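StiE protein (Stigmatella aurantiaca, PDB 6ECX) is a modular polyketide synthase whose O-methyltransferase domain, the part described here, binds S-adenosylmethionine as methyl donor for O-methylation of the polyketide. Local coordinates at residues 41-46 with 66-71; 50-55 with 269-274; 102-107 with 133-138; 174-179 with 218-223. One frame throughout, in Å; residues are numbered along the deposited sequence.

Contact 1 of 4, residues 41-46 with 66-71; sequences GVFQEI and RERLAV
Arg68 of helix 64-80 lies flat on the ring of Phe43, in the loop that precedes helix 52-57. Its chain leaves the helix with CG anti to the backbone N and then turns at chi2 (62°), which swings the guanidinium back over one face of the ring. The two planes are nearly parallel, 6° apart, and CZ of Arg68 stands 4.4 Å from the centroid of the Phe43 ring, almost on its normal: a cation-pi stack. Lower on the same side chain, CG of Arg68 touches the rim of the ring at CZ of Phe43, 3.8 Å away.

The N-H groups of Arg68 point outward from the stack to polar partners on the loop. NH2 makes a long, weak hydrogen bond to OE1 of Gln44 (3.4 Å, 148° at the hydrogen), the amide being turned well out of the guanidinium plane. NH1 of Arg68 donates to a water at 2.7 Å that lies in that plane, and the same water gives a hydrogen to O of Val42 at 2.9 Å.

One residue on, Leu69 adds a loose contact: its CD1 covers N of Gly41 at 4.3 Å, a buried amide with no hydrogen-bond partner in the model.

Beyond this stretch, helix 64-80 carries Arg77, a residue that binds S-adenosylmethionine. Gly41 lies about 10 Å from the bound cofactor, measured from its side-chain position, so this loop-on-helix packing, held by a cation-pi stack, borders the S-adenosylmethionine site.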
loop_
_atom_site.group_PDB
_atom_site.type_symbol
_atom_site.label_atom_id
_atom_site.label_comp_id
_atom_site.label_asym_id
_atom_site.label_seq_id
_atom_site.Cartn_x
_atom_site.Cartn_y
_atom_site.Cartn_z
ATOM N N GLY A 41 -3.309 2.810 -9.484
ATOM C CA GLY A 41 -4.518 2.102 -9.095
ATOM C C GLY A 41 -5.341 1.216 -10.015
ATOM O O GLY A 41 -4.835 0.585 -10.945
ATOM N N VAL A 42 -6.640 1.155 -9.720
ATOM C CA VAL A 42 -7.540 0.119 -10.216
ATOM C C VAL A 42 -8.201 0.596 -11.506
ATOM O O VAL A 42 -9.065 1.479 -11.490
ATOM C CB VAL A 42 -8.583 -0.257 -9.150
ATOM C CG1 VAL A 42 -9.698 -1.113 -9.731
ATOM C CG2 VAL A 42 -7.911 -0.975 -7.987
ATOM N N PHE A 43 -7.781 0.025 -12.630
ATOM C CA PHE A 43 -8.473 0.178 -13.906
ATOM C C PHE A 43 -9.385 -1.031 -14.074
ATOM O O PHE A 43 -8.904 -2.155 -14.240
ATOM C CB PHE A 43 -7.488 0.276 -15.072
ATOM C CG PHE A 43 -6.964 1.671 -15.337
ATOM C CD1 PHE A 43 -6.512 2.472 -14.309
ATOM C CD2 PHE A 43 -6.896 2.164 -16.631
ATOM C CE1 PHE A 43 -6.023 3.746 -14.556
ATOM C CE2 PHE A 43 -6.398 3.439 -16.878
ATOM C CZ PHE A 43 -5.970 4.228 -15.841
ATOM N N GLN A 44 -10.703 -0.804 -14.027
ATOM C CA GLN A 44 -11.636 -1.917 -14.178
ATOM C C GLN A 44 -11.470 -2.578 -15.542
ATOM O O GLN A 44 -11.604 -3.804 -15.669
ATOM C CB GLN A 44 -13.079 -1.442 -13.974
ATOM C CG GLN A 44 -13.357 -0.785 -12.620
ATOM C CD GLN A 44 -13.184 0.728 -12.650
ATOM O OE1 GLN A 44 -12.490 1.269 -13.513
ATOM N NE2 GLN A 44 -13.828 1.416 -11.709
ATOM N N GLU A 45 -11.164 -1.784 -16.567
ATOM C CA GLU A 45 -10.853 -2.289 -17.897
ATOM C C GLU A 45 -9.679 -1.502 -18.467
ATOM O O GLU A 45 -9.380 -0.387 -18.030
ATOM C CB GLU A 45 -12.057 -2.191 -18.853
ATOM C CG GLU A 45 -13.226 -3.107 -18.514
ATOM C CD GLU A 45 -12.867 -4.584 -18.594
ATOM O OE1 GLU A 45 -11.927 -4.928 -19.345
ATOM O OE2 GLU A 45 -13.522 -5.397 -17.900
ATOM N N ILE A 46 -9.001 -2.108 -19.444
ATOM C CA ILE A 46 -8.028 -1.370 -20.240
ATOM C C ILE A 46 -8.740 -0.219 -20.936
ATOM O O ILE A 46 -9.803 -0.400 -21.542
ATOM C CB ILE A 46 -7.348 -2.305 -21.255
ATOM C CG1 ILE A 46 -6.430 -3.302 -20.538
ATOM C CG2 ILE A 46 -6.604 -1.496 -22.338
ATOM C CD1 ILE A 46 -6.034 -4.485 -21.403
ATOM N N ARG A 66 -4.388 11.955 -16.530
ATOM C CA ARG A 66 -3.982 12.481 -15.229
ATOM C C ARG A 66 -5.120 12.353 -14.225
ATOM O O ARG A 66 -4.945 11.807 -13.127
ATOM C CB ARG A 66 -3.543 13.938 -15.354
ATOM C CG ARG A 66 -2.843 14.477 -14.114
ATOM C CD ARG A 66 -2.777 15.998 -14.145
ATOM N NE ARG A 66 -1.730 16.551 -13.287
ATOM C CZ ARG A 66 -1.882 16.832 -11.995
ATOM N NH1 ARG A 66 -3.043 16.601 -11.395
ATOM N NH2 ARG A 66 -0.871 17.341 -11.302
ATOM N N GLU A 67 -6.303 12.851 -14.592
ATOM C CA GLU A 67 -7.471 12.678 -13.738
ATOM C C GLU A 67 -7.960 11.233 -13.747
ATOM O O GLU A 67 -8.520 10.768 -12.747
ATOM C CB GLU A 67 -8.576 13.646 -14.168
ATOM C CG GLU A 67 -8.192 15.117 -13.973
ATOM C CD GLU A 67 -9.100 16.087 -14.718
ATOM O OE1 GLU A 67 -10.034 15.622 -15.406
ATOM O OE2 GLU A 67 -8.875 17.316 -14.620
ATOM N N ARG A 68 -7.742 10.501 -14.847
ATOM C CA ARG A 68 -8.104 9.084 -14.875
ATOM C C ARG A 68 -7.257 8.283 -13.895
ATOM O O ARG A 68 -7.770 7.403 -13.196
ATOM C CB ARG A 68 -7.959 8.524 -16.289
ATOM C CG ARG A 68 -8.436 7.094 -16.462
ATOM C CD ARG A 68 -9.926 6.953 -16.166
ATOM N NE ARG A 68 -10.384 5.579 -16.365
ATOM C CZ ARG A 68 -10.490 4.683 -15.392
ATOM N NH1 ARG A 68 -10.175 5.024 -14.147
ATOM N NH2 ARG A 68 -10.911 3.451 -15.657
ATOM N N LEU A 69 -5.959 8.584 -13.823
ATOM C CA LEU A 69 -5.110 7.922 -12.841
ATOM C C LEU A 69 -5.540 8.272 -11.415
ATOM O O LEU A 69 -5.562 7.403 -10.533
ATOM C CB LEU A 69 -3.652 8.295 -13.087
ATOM C CG LEU A 69 -2.647 7.708 -12.100
ATOM C CD1 LEU A 69 -2.754 6.191 -12.056
ATOM C CD2 LEU A 69 -1.243 8.150 -12.492
ATOM N N ALA A 70 -5.905 9.535 -11.173
ATOM C CA ALA A 70 -6.372 9.915 -9.841
ATOM C C ALA A 70 -7.637 9.153 -9.466
ATOM O O ALA A 70 -7.774 8.683 -8.329
ATOM C CB ALA A 70 -6.611 11.422 -9.769
ATOM N N VAL A 71 -8.564 9.008 -10.416
ATOM C CA VAL A 71 -9.774 8.226 -10.182
ATOM C C VAL A 71 -9.415 6.805 -9.766
ATOM O O VAL A 71 -9.950 6.267 -8.787
ATOM C CB VAL A 71 -10.663 8.237 -11.439
ATOM C CG1 VAL A 71 -11.757 7.182 -11.341
ATOM C CG2 VAL A 71 -11.260 9.616 -11.648
HETATM O O HOH W 1 -10.810 3.778 -11.814
#

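Contact 2 of 4, residues 50-55 with 269-274; sequences FSWIRT and GSYENV
Trp52 and Tyr271 meet ring against ring, and their two flat groups supply the whole contact. The planes are inclined at 72° and the centroid of the tryptophan's six-membered ring is 5.8 Å from that of the tyrosine, an oblique pairing. The far corner of the indole makes the closest approach: CH2 of Trp52 is 3.7 Å from CD2 of Tyr271 and 3.9 Å from its CE2, meeting the CD2-CE2 bond obliquely. CZ3 of Trp52 follows, 3.9 Å from CD2 of Tyr271. Each ring has a second aromatic neighbour in edge-to-face geometry, Trp40 for Trp52 and Phe268 for Tyr271, so the pair belongs to a longer aromatic run.

Trp52 reaches across because its CG is anti to the backbone N (chi1 180°), which extends the indole from the first turn of helix 52-57 toward helix 263-280. Two side chains close that turn. Ser51 occupies the N-cap, its OG accepting from N of Arg54 at 3.0 Å along a fairly straight bond (159°). The carbonyl oxygen of Ser51 is gripped twice by Thr55, from opposite faces of the carbonyl plane: by N at 3.0 Å and by OG1 at 3.1 Å.

The side chain of Tyr271 lies about 7 Å from the bound S-adenosylmethionine, while Cys241 and Leu242 of helix 235-242 also touch Trp52. No hydrogen bond or charge links the two segments. Their chemistry implies an association by dispersion and hydrophobic burial, in which ring shape and tilt provide the fit between two helices distant in sequence.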
loop_
_atom_site.group_PDB
_atom_site.type_symbol
_atom_site.label_atom_id
_atom_site.label_comp_id
_atom_site.label_asym_id
_atom_site.label_seq_id
_atom_site.Cartn_x
_atom_site.Cartn_y
_atom_site.Cartn_z
ATOM N N PHE A 50 -4.622 5.206 -22.933
ATOM C CA PHE A 50 -4.081 5.695 -21.671
ATOM C C PHE A 50 -2.670 5.168 -21.480
ATOM O O PHE A 50 -2.383 3.994 -21.731
ATOM C CB PHE A 50 -4.938 5.292 -20.478
ATOM C CG PHE A 50 -4.277 5.572 -19.149
ATOM C CD1 PHE A 50 -4.342 6.830 -18.578
ATOM C CD2 PHE A 50 -3.562 4.584 -18.487
ATOM C CE1 PHE A 50 -3.723 7.091 -17.363
ATOM C CE2 PHE A 50 -2.942 4.840 -17.279
ATOM C CZ PHE A 50 -3.022 6.095 -16.717
ATOM N N SER A 51 -1.788 6.047 -21.026
ATOM C CA SER A 51 -0.382 5.722 -20.822
ATOM C C SER A 51 -0.025 6.139 -19.402
ATOM O O SER A 51 0.134 7.330 -19.118
ATOM C CB SER A 51 0.500 6.423 -21.843
ATOM O OG SER A 51 1.850 6.327 -21.451
ATOM N N TRP A 52 0.070 5.154 -18.510
ATOM C CA TRP A 52 0.531 5.430 -17.156
ATOM C C TRP A 52 1.913 6.074 -17.172
ATOM O O TRP A 52 2.195 6.989 -16.387
ATOM C CB TRP A 52 0.535 4.134 -16.349
ATOM C CG TRP A 52 0.994 4.308 -14.955
ATOM C CD1 TRP A 52 0.248 4.731 -13.893
ATOM C CD2 TRP A 52 2.313 4.066 -14.453
ATOM N NE1 TRP A 52 1.024 4.770 -12.758
ATOM C CE2 TRP A 52 2.296 4.368 -13.075
ATOM C CE3 TRP A 52 3.510 3.634 -15.035
ATOM C CZ2 TRP A 52 3.429 4.245 -12.266
ATOM C CZ3 TRP A 52 4.636 3.514 -14.233
ATOM C CH2 TRP A 52 4.586 3.816 -12.862
ATOM N N ILE A 53 2.778 5.638 -18.088
ATOM C CA ILE A 53 4.144 6.146 -18.104
ATOM C C ILE A 53 4.160 7.622 -18.501
ATOM O O ILE A 53 4.872 8.427 -17.893
ATOM C CB ILE A 53 5.032 5.269 -19.015
ATOM C CG1 ILE A 53 6.514 5.492 -18.710
ATOM C CG2 ILE A 53 4.745 5.477 -20.499
ATOM C CD1 ILE A 53 6.919 4.877 -17.389
ATOM N N ARG A 54 3.346 8.014 -19.486
ATOM C CA ARG A 54 3.326 9.416 -19.894
ATOM C C ARG A 54 2.658 10.282 -18.833
ATOM O O ARG A 54 3.104 11.406 -18.566
ATOM C CB ARG A 54 2.621 9.577 -21.248
ATOM C CG ARG A 54 3.348 8.935 -22.416
ATOM C CD ARG A 54 2.641 9.152 -23.754
ATOM N NE ARG A 54 3.592 9.015 -24.860
ATOM C CZ ARG A 54 3.269 8.934 -26.148
ATOM N NH1 ARG A 54 2.002 8.963 -26.535
ATOM N NH2 ARG A 54 4.223 8.810 -27.058
ATOM N N THR A 55 1.597 9.772 -18.208
ATOM C CA THR A 55 0.889 10.551 -17.197
ATOM C C THR A 55 1.786 10.858 -16.003
ATOM O O THR A 55 1.777 11.981 -15.482
ATOM C CB THR A 55 -0.368 9.805 -16.743
ATOM O OG1 THR A 55 -1.296 9.732 -17.833
ATOM C CG2 THR A 55 -1.019 10.521 -15.576
ATOM N N GLY A 269 11.948 -0.342 -15.573
ATOM C CA GLY A 269 12.018 -1.720 -16.020
ATOM C C GLY A 269 11.485 -2.689 -14.979
ATOM O O GLY A 269 10.844 -3.687 -15.322
ATOM N N SER A 270 11.730 -2.408 -13.693
ATOM C CA SER A 270 11.172 -3.248 -12.639
ATOM C C SER A 270 9.653 -3.246 -12.674
ATOM O O SER A 270 9.019 -4.209 -12.227
ATOM C CB SER A 270 11.661 -2.783 -11.264
ATOM O OG SER A 270 13.032 -3.077 -11.072
ATOM N N TYR A 271 9.055 -2.177 -13.201
ATOM C CA TYR A 271 7.603 -2.086 -13.263
ATOM C C TYR A 271 7.024 -2.934 -14.392
ATOM O O TYR A 271 5.938 -3.505 -14.232
ATOM C CB TYR A 271 7.178 -0.622 -13.412
ATOM C CG TYR A 271 7.536 0.251 -12.220
ATOM C CD1 TYR A 271 7.916 -0.311 -11.005
ATOM C CD2 TYR A 271 7.487 1.636 -12.311
ATOM C CE1 TYR A 271 8.242 0.485 -9.917
ATOM C CE2 TYR A 271 7.810 2.440 -11.226
ATOM C CZ TYR A 271 8.185 1.857 -10.032
ATOM O OH TYR A 271 8.509 2.645 -8.950
ATOM N N GLU A 272 7.725 -3.044 -15.527
ATOM C CA GLU A 272 7.231 -3.904 -16.599
ATOM C C GLU A 272 7.335 -5.382 -16.224
ATOM O O GLU A 272 6.489 -6.184 -16.638
ATOM C CB GLU A 272 7.977 -3.618 -17.910
ATOM C CG GLU A 272 9.383 -4.195 -17.992
ATOM C CD GLU A 272 10.142 -3.759 -19.236
ATOM O OE1 GLU A 272 9.499 -3.369 -20.234
ATOM O OE2 GLU A 272 11.391 -3.806 -19.213
ATOM N N ASN A 273 8.351 -5.764 -15.442
ATOM C CA ASN A 273 8.427 -7.141 -14.962
ATOM C C ASN A 273 7.296 -7.448 -13.990
ATOM O O ASN A 273 6.857 -8.598 -13.885
ATOM C CB ASN A 273 9.777 -7.397 -14.298
ATOM C CG ASN A 273 10.930 -7.232 -15.255
ATOM O OD1 ASN A 273 10.815 -7.542 -16.440
ATOM N ND2 ASN A 273 12.050 -6.729 -14.749
ATOM N N VAL A 274 6.816 -6.435 -13.273
ATOM C CA VAL A 274 5.648 -6.629 -12.429
ATOM C C VAL A 274 4.402 -6.834 -13.286
ATOM O O VAL A 274 3.516 -7.623 -12.935
ATOM C CB VAL A 274 5.514 -5.449 -11.447
ATOM C CG1 VAL A 274 4.150 -5.441 -10.770
ATOM C CG2 VAL A 274 6.610 -5.526 -10.386
#

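Contact 3 of 4, residues 102-107 with 133-138; sequences DLIILG and RTRGLQ
Ile104 is the side chain most covered here: both its branches bear on Arg135, and CG2 meets Leu137 as well. With chi1 at -73° its CG2 stands anti to the backbone N, pointing at the residues that follow the end of helix 122-134. There CG2 of Ile104 presses on CD of Arg135 at 3.4 Å, a close methyl-on-methylene touch, and lies 3.9 Å from NE of the same arginine. CD1 of Ile104 adds a looser contact to that CD, at 4.1 Å, and the two side chains run across each other at about a right angle. The charged end of Arg135 turns back to its own helix, where NH2 bonds to O of Arg131.

Leu137, two residues on, adds the second large patch. Its CD1 rests 4.0 Å from CG2 of Ile104, while CD2 of Leu137 reaches O of Gly107 at 3.9 Å. Gly107 has no side chain, which lets the leucine methyl settle directly on the helix backbone.

Gly136, between the two contact-making residues, has positive phi and is the C-prime residue of a Schellman motif: its N bonds to O of Arg133 at 2.8 Å, and N of Leu137 returns to O of Val132. The contact thus joins helices of the consecutive beta-alpha units 91-109 and 114-134, on the parallel part of the mixed sheet, as in Rossmann-like folds, here that of a class I methyltransferase.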
loop_
_atom_site.group_PDB
_atom_site.type_symbol
_atom_site.label_atom_id
_atom_site.label_comp_id
_atom_site.label_asym_id
_atom_site.label_seq_id
_atom_site.Cartn_x
_atom_site.Cartn_y
_atom_site.Cartn_z
ATOM N N ASP A 102 -2.791 10.064 2.373
ATOM C CA ASP A 102 -3.766 9.209 3.053
ATOM C C ASP A 102 -4.131 9.762 4.428
ATOM O O ASP A 102 -5.313 9.821 4.791
ATOM C CB ASP A 102 -3.213 7.795 3.162
ATOM C CG ASP A 102 -3.207 7.075 1.828
ATOM O OD1 ASP A 102 -4.277 7.008 1.183
ATOM O OD2 ASP A 102 -2.139 6.579 1.419
ATOM N N LEU A 103 -3.130 10.208 5.197
ATOM C CA LEU A 103 -3.411 10.798 6.508
ATOM C C LEU A 103 -4.196 12.088 6.381
ATOM O O LEU A 103 -5.113 12.348 7.168
ATOM C CB LEU A 103 -2.114 11.071 7.263
ATOM C CG LEU A 103 -1.318 9.846 7.712
ATOM C CD1 LEU A 103 0.004 10.274 8.325
ATOM C CD2 LEU A 103 -2.132 9.028 8.688
ATOM N N ILE A 104 -3.824 12.930 5.416
ATOM C CA ILE A 104 -4.490 14.221 5.266
ATOM C C ILE A 104 -5.949 14.031 4.840
ATOM O O ILE A 104 -6.857 14.695 5.360
ATOM C CB ILE A 104 -3.711 15.085 4.265
ATOM C CG1 ILE A 104 -2.397 15.586 4.909
ATOM C CG2 ILE A 104 -4.598 16.211 3.739
ATOM C CD1 ILE A 104 -1.447 16.240 3.925
ATOM N N ILE A 105 -6.188 13.148 3.868
ATOM C CA ILE A 105 -7.551 12.892 3.413
ATOM C C ILE A 105 -8.405 12.358 4.561
ATOM O O ILE A 105 -9.542 12.799 4.766
ATOM C CB ILE A 105 -7.533 11.926 2.215
ATOM C CG1 ILE A 105 -6.980 12.640 0.977
ATOM C CG2 ILE A 105 -8.925 11.356 1.951
ATOM C CD1 ILE A 105 -6.674 11.699 -0.164
ATOM N N LEU A 106 -7.867 11.409 5.328
ATOM C CA LEU A 106 -8.595 10.892 6.484
ATOM C C LEU A 106 -8.870 12.002 7.493
ATOM O O LEU A 106 -9.998 12.145 7.980
ATOM C CB LEU A 106 -7.803 9.748 7.126
ATOM C CG LEU A 106 -7.751 8.460 6.295
ATOM C CD1 LEU A 106 -6.823 7.444 6.930
ATOM C CD2 LEU A 106 -9.153 7.843 6.158
ATOM N N GLY A 107 -7.861 12.832 7.779
ATOM C CA GLY A 107 -8.039 13.889 8.766
ATOM C C GLY A 107 -9.013 14.965 8.322
ATOM O O GLY A 107 -9.772 15.508 9.138
ATOM N N ARG A 133 0.243 21.178 7.846
ATOM C CA ARG A 133 -0.040 22.468 8.455
ATOM C C ARG A 133 -0.761 23.396 7.482
ATOM O O ARG A 133 -1.637 24.165 7.901
ATOM C CB ARG A 133 1.256 23.098 8.985
ATOM C CG ARG A 133 1.152 24.601 9.222
ATOM C CD ARG A 133 2.367 25.165 10.001
ATOM N NE ARG A 133 2.382 24.758 11.407
ATOM C CZ ARG A 133 1.812 25.445 12.393
ATOM N NH1 ARG A 133 1.181 26.583 12.137
ATOM N NH2 ARG A 133 1.871 24.988 13.638
ATOM N N THR A 134 -0.416 23.332 6.188
ATOM C CA THR A 134 -1.131 24.111 5.183
ATOM C C THR A 134 -2.633 23.863 5.254
ATOM O O THR A 134 -3.431 24.789 5.062
ATOM C CB THR A 134 -0.598 23.770 3.791
ATOM O OG1 THR A 134 0.731 24.293 3.662
ATOM C CG2 THR A 134 -1.491 24.364 2.700
ATOM N N ARG A 135 -3.027 22.641 5.567
ATOM C CA ARG A 135 -4.427 22.276 5.688
ATOM C C ARG A 135 -4.971 22.451 7.109
ATOM O O ARG A 135 -6.126 22.095 7.362
ATOM C CB ARG A 135 -4.615 20.841 5.198
ATOM C CG ARG A 135 -4.521 20.737 3.672
ATOM C CD ARG A 135 -3.758 19.504 3.234
ATOM N NE ARG A 135 -3.600 19.423 1.782
ATOM C CZ ARG A 135 -2.534 19.862 1.116
ATOM N NH1 ARG A 135 -2.481 19.743 -0.204
ATOM N NH2 ARG A 135 -1.521 20.423 1.769
ATOM N N GLY A 136 -4.178 23.008 8.028
ATOM C CA GLY A 136 -4.648 23.236 9.386
ATOM C C GLY A 136 -4.857 21.981 10.212
ATOM O O GLY A 136 -5.676 21.979 11.135
ATOM N N LEU A 137 -4.132 20.910 9.911
ATOM C CA LEU A 137 -4.286 19.634 10.593
ATOM C C LEU A 137 -3.161 19.343 11.581
ATOM O O LEU A 137 -3.066 18.218 12.077
ATOM C CB LEU A 137 -4.368 18.511 9.559
ATOM C CG LEU A 137 -5.598 18.558 8.639
ATOM C CD1 LEU A 137 -5.355 17.754 7.364
ATOM C CD2 LEU A 137 -6.776 17.994 9.403
ATOM N N GLN A 138 -2.309 20.324 11.893
ATOM C CA GLN A 138 -1.160 20.044 12.744
ATOM C C GLN A 138 -1.555 19.711 14.177
ATOM O O GLN A 138 -0.708 19.261 14.946
ATOM C CB GLN A 138 -0.177 21.226 12.737
ATOM C CG GLN A 138 -0.651 22.492 13.462
ATOM C CD GLN A 138 -1.560 23.354 12.601
ATOM O OE1 GLN A 138 -2.152 22.869 11.629
ATOM N NE2 GLN A 138 -1.663 24.641 12.942
#

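Contact 4 of 4, residues 174-179 with 218-223; sequences ALFSNI and NKLFSS
Phe176 lays one face of its ring over Leu220, whose CB sits above the rim, and receives CD1 of Ile179 from its own helix on the opposite face. This is the core of a helix pair in the Rossmann-like methyltransferase fold: helix 172-181 follows strand 157-163, and helix 214-222 leads into strand 226-233. The leucine's methyl extends the overlap, CD1 of Leu220 lying 4.1 Å from CE1 of Phe176.

Phe221 starts off pointing away from helix 172-181, but with CG anti to the carbonyl carbon (chi1 -66°) its ring comes nearer, and CE1 of Phe221 ends 3.5 Å from CE2 of Phe176. That CE2 lies at the edge of the Phe221 ring, near its plane; the pair is oblique, planes at 48° and centroids 5.6 Å apart. Leu226 of strand 226-233 touches both phenylalanines, linking the cluster to the sheet.

Serines fold back on carbonyls one turn earlier. OG of Ser222 donates to O of Asn218 at 2.8 Å from above the carbonyl plane. Next to it, O of Lys219 takes two hydrogens from Ser223, from N and from OG, the latter at 2.7 Å, on opposite faces of its plane.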
loop_
_atom_site.group_PDB
_atom_site.type_symbol
_atom_site.label_atom_id
_atom_site.label_comp_id
_atom_site.label_asym_id
_atom_site.label_seq_id
_atom_site.Cartn_x
_atom_site.Cartn_y
_atom_site.Cartn_z
ATOM N N ALA A 174 10.142 -7.629 13.397
ATOM C CA ALA A 174 10.133 -6.415 14.206
ATOM C C ALA A 174 8.977 -5.504 13.814
ATOM O O ALA A 174 8.299 -4.934 14.680
ATOM C CB ALA A 174 11.477 -5.690 14.073
ATOM N N LEU A 175 8.718 -5.366 12.517
ATOM C CA LEU A 175 7.601 -4.533 12.083
ATOM C C LEU A 175 6.270 -5.032 12.669
ATOM O O LEU A 175 5.496 -4.257 13.239
ATOM C CB LEU A 175 7.544 -4.508 10.556
ATOM C CG LEU A 175 6.309 -3.821 9.958
ATOM C CD1 LEU A 175 6.251 -2.344 10.353
ATOM C CD2 LEU A 175 6.257 -4.010 8.444
ATOM N N PHE A 176 6.002 -6.323 12.565
ATOM C CA PHE A 176 4.684 -6.798 12.988
ATOM C C PHE A 176 4.571 -6.904 14.504
ATOM O O PHE A 176 3.468 -6.790 15.036
ATOM C CB PHE A 176 4.346 -8.113 12.276
ATOM C CG PHE A 176 3.761 -7.883 10.910
ATOM C CD1 PHE A 176 4.590 -7.664 9.814
ATOM C CD2 PHE A 176 2.394 -7.767 10.733
ATOM C CE1 PHE A 176 4.058 -7.392 8.573
ATOM C CE2 PHE A 176 1.864 -7.489 9.476
ATOM C CZ PHE A 176 2.694 -7.295 8.405
ATOM N N SER A 177 5.689 -7.047 15.214
ATOM C CA SER A 177 5.668 -6.891 16.663
ATOM C C SER A 177 5.305 -5.462 17.044
ATOM O O SER A 177 4.481 -5.231 17.942
ATOM C CB SER A 177 7.031 -7.290 17.241
ATOM O OG SER A 177 7.192 -6.839 18.575
ATOM N N ASN A 178 5.912 -4.485 16.362
ATOM C CA ASN A 178 5.569 -3.080 16.591
ATOM C C ASN A 178 4.088 -2.814 16.309
ATOM O O ASN A 178 3.429 -2.062 17.036
ATOM C CB ASN A 178 6.453 -2.199 15.706
ATOM C CG ASN A 178 6.532 -0.761 16.188
ATOM O OD1 ASN A 178 5.983 -0.399 17.237
ATOM N ND2 ASN A 178 7.243 0.071 15.424
ATOM N N ILE A 179 3.549 -3.405 15.247
ATOM C CA ILE A 179 2.129 -3.223 14.953
ATOM C C ILE A 179 1.280 -3.804 16.081
ATOM O O ILE A 179 0.390 -3.137 16.631
ATOM C CB ILE A 179 1.770 -3.863 13.595
ATOM C CG1 ILE A 179 2.409 -3.071 12.442
ATOM C CG2 ILE A 179 0.239 -3.924 13.439
ATOM C CD1 ILE A 179 2.333 -3.763 11.082
ATOM N N ASN A 218 1.296 -15.385 6.651
ATOM C CA ASN A 218 0.544 -16.031 7.722
ATOM C C ASN A 218 1.374 -16.134 9.003
ATOM O O ASN A 218 0.881 -15.838 10.096
ATOM C CB ASN A 218 0.071 -17.420 7.261
ATOM C CG ASN A 218 -0.977 -18.005 8.195
ATOM O OD1 ASN A 218 -1.276 -17.397 9.214
ATOM N ND2 ASN A 218 -1.539 -19.167 7.848
ATOM N N LYS A 219 2.641 -16.540 8.893
ATOM C CA LYS A 219 3.470 -16.637 10.090
ATOM C C LYS A 219 3.609 -15.280 10.771
ATOM O O LYS A 219 3.517 -15.179 12.003
ATOM C CB LYS A 219 4.840 -17.212 9.712
ATOM C CG LYS A 219 5.651 -17.734 10.892
ATOM C CD LYS A 219 6.844 -18.547 10.398
ATOM C CE LYS A 219 7.727 -19.002 11.548
ATOM N NZ LYS A 219 6.965 -19.828 12.527
ATOM N N LEU A 220 3.793 -14.217 9.979
ATOM C CA LEU A 220 3.892 -12.875 10.543
ATOM C C LEU A 220 2.615 -12.479 11.262
ATOM O O LEU A 220 2.662 -11.907 12.358
ATOM C CB LEU A 220 4.195 -11.854 9.445
ATOM C CG LEU A 220 5.611 -11.910 8.861
ATOM C CD1 LEU A 220 5.684 -11.017 7.637
ATOM C CD2 LEU A 220 6.608 -11.474 9.915
ATOM N N PHE A 221 1.461 -12.702 10.625
ATOM C CA PHE A 221 0.199 -12.328 11.274
ATOM C C PHE A 221 -0.009 -13.148 12.540
ATOM O O PHE A 221 -0.267 -12.602 13.611
ATOM C CB PHE A 221 -0.998 -12.539 10.332
ATOM C CG PHE A 221 -1.016 -11.640 9.112
ATOM C CD1 PHE A 221 -0.116 -10.591 8.976
ATOM C CD2 PHE A 221 -1.929 -11.878 8.084
ATOM C CE1 PHE A 221 -0.138 -9.778 7.835
ATOM C CE2 PHE A 221 -1.960 -11.082 6.947
ATOM C CZ PHE A 221 -1.061 -10.029 6.813
ATOM N N SER A 222 0.123 -14.471 12.431
ATOM C CA SER A 222 -0.316 -15.366 13.509
ATOM C C SER A 222 0.589 -15.304 14.729
ATOM O O SER A 222 0.124 -15.571 15.843
ATOM C CB SER A 222 -0.361 -16.814 13.016
ATOM O OG SER A 222 -1.060 -16.907 11.791
ATOM N N SER A 223 1.885 -15.043 14.528
ATOM C CA SER A 223 2.848 -14.837 15.611
ATOM C C SER A 223 2.659 -13.502 16.310
ATOM O O SER A 223 3.289 -13.263 17.349
ATOM C CB SER A 223 4.288 -14.895 15.079
ATOM O OG SER A 223 4.462 -16.071 14.318
#

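In the fold
Contacts 1 and 2 form one neighbourhood, with centres 13 Å apart: Phe43 touches Phe50, and Leu69 packs on Trp52 and Thr55. Their segments alternate along the chain, joining the N-terminal region through helices 52-57 and 64-80 to the late helix 263-280. Contacts 3 and 4 come in series between the two halves of contact 2 and belong to the Rossmann-like core, each pairing helices connected to the central sheet. Their centres are 29 Å apart. Contact 4 lies about 32 Å from contacts 1 and 2, centre to centre, across the chain's middle. The bound S-adenosylmethionine thus sits between an aromatic-rich helical region and the sheet-based core.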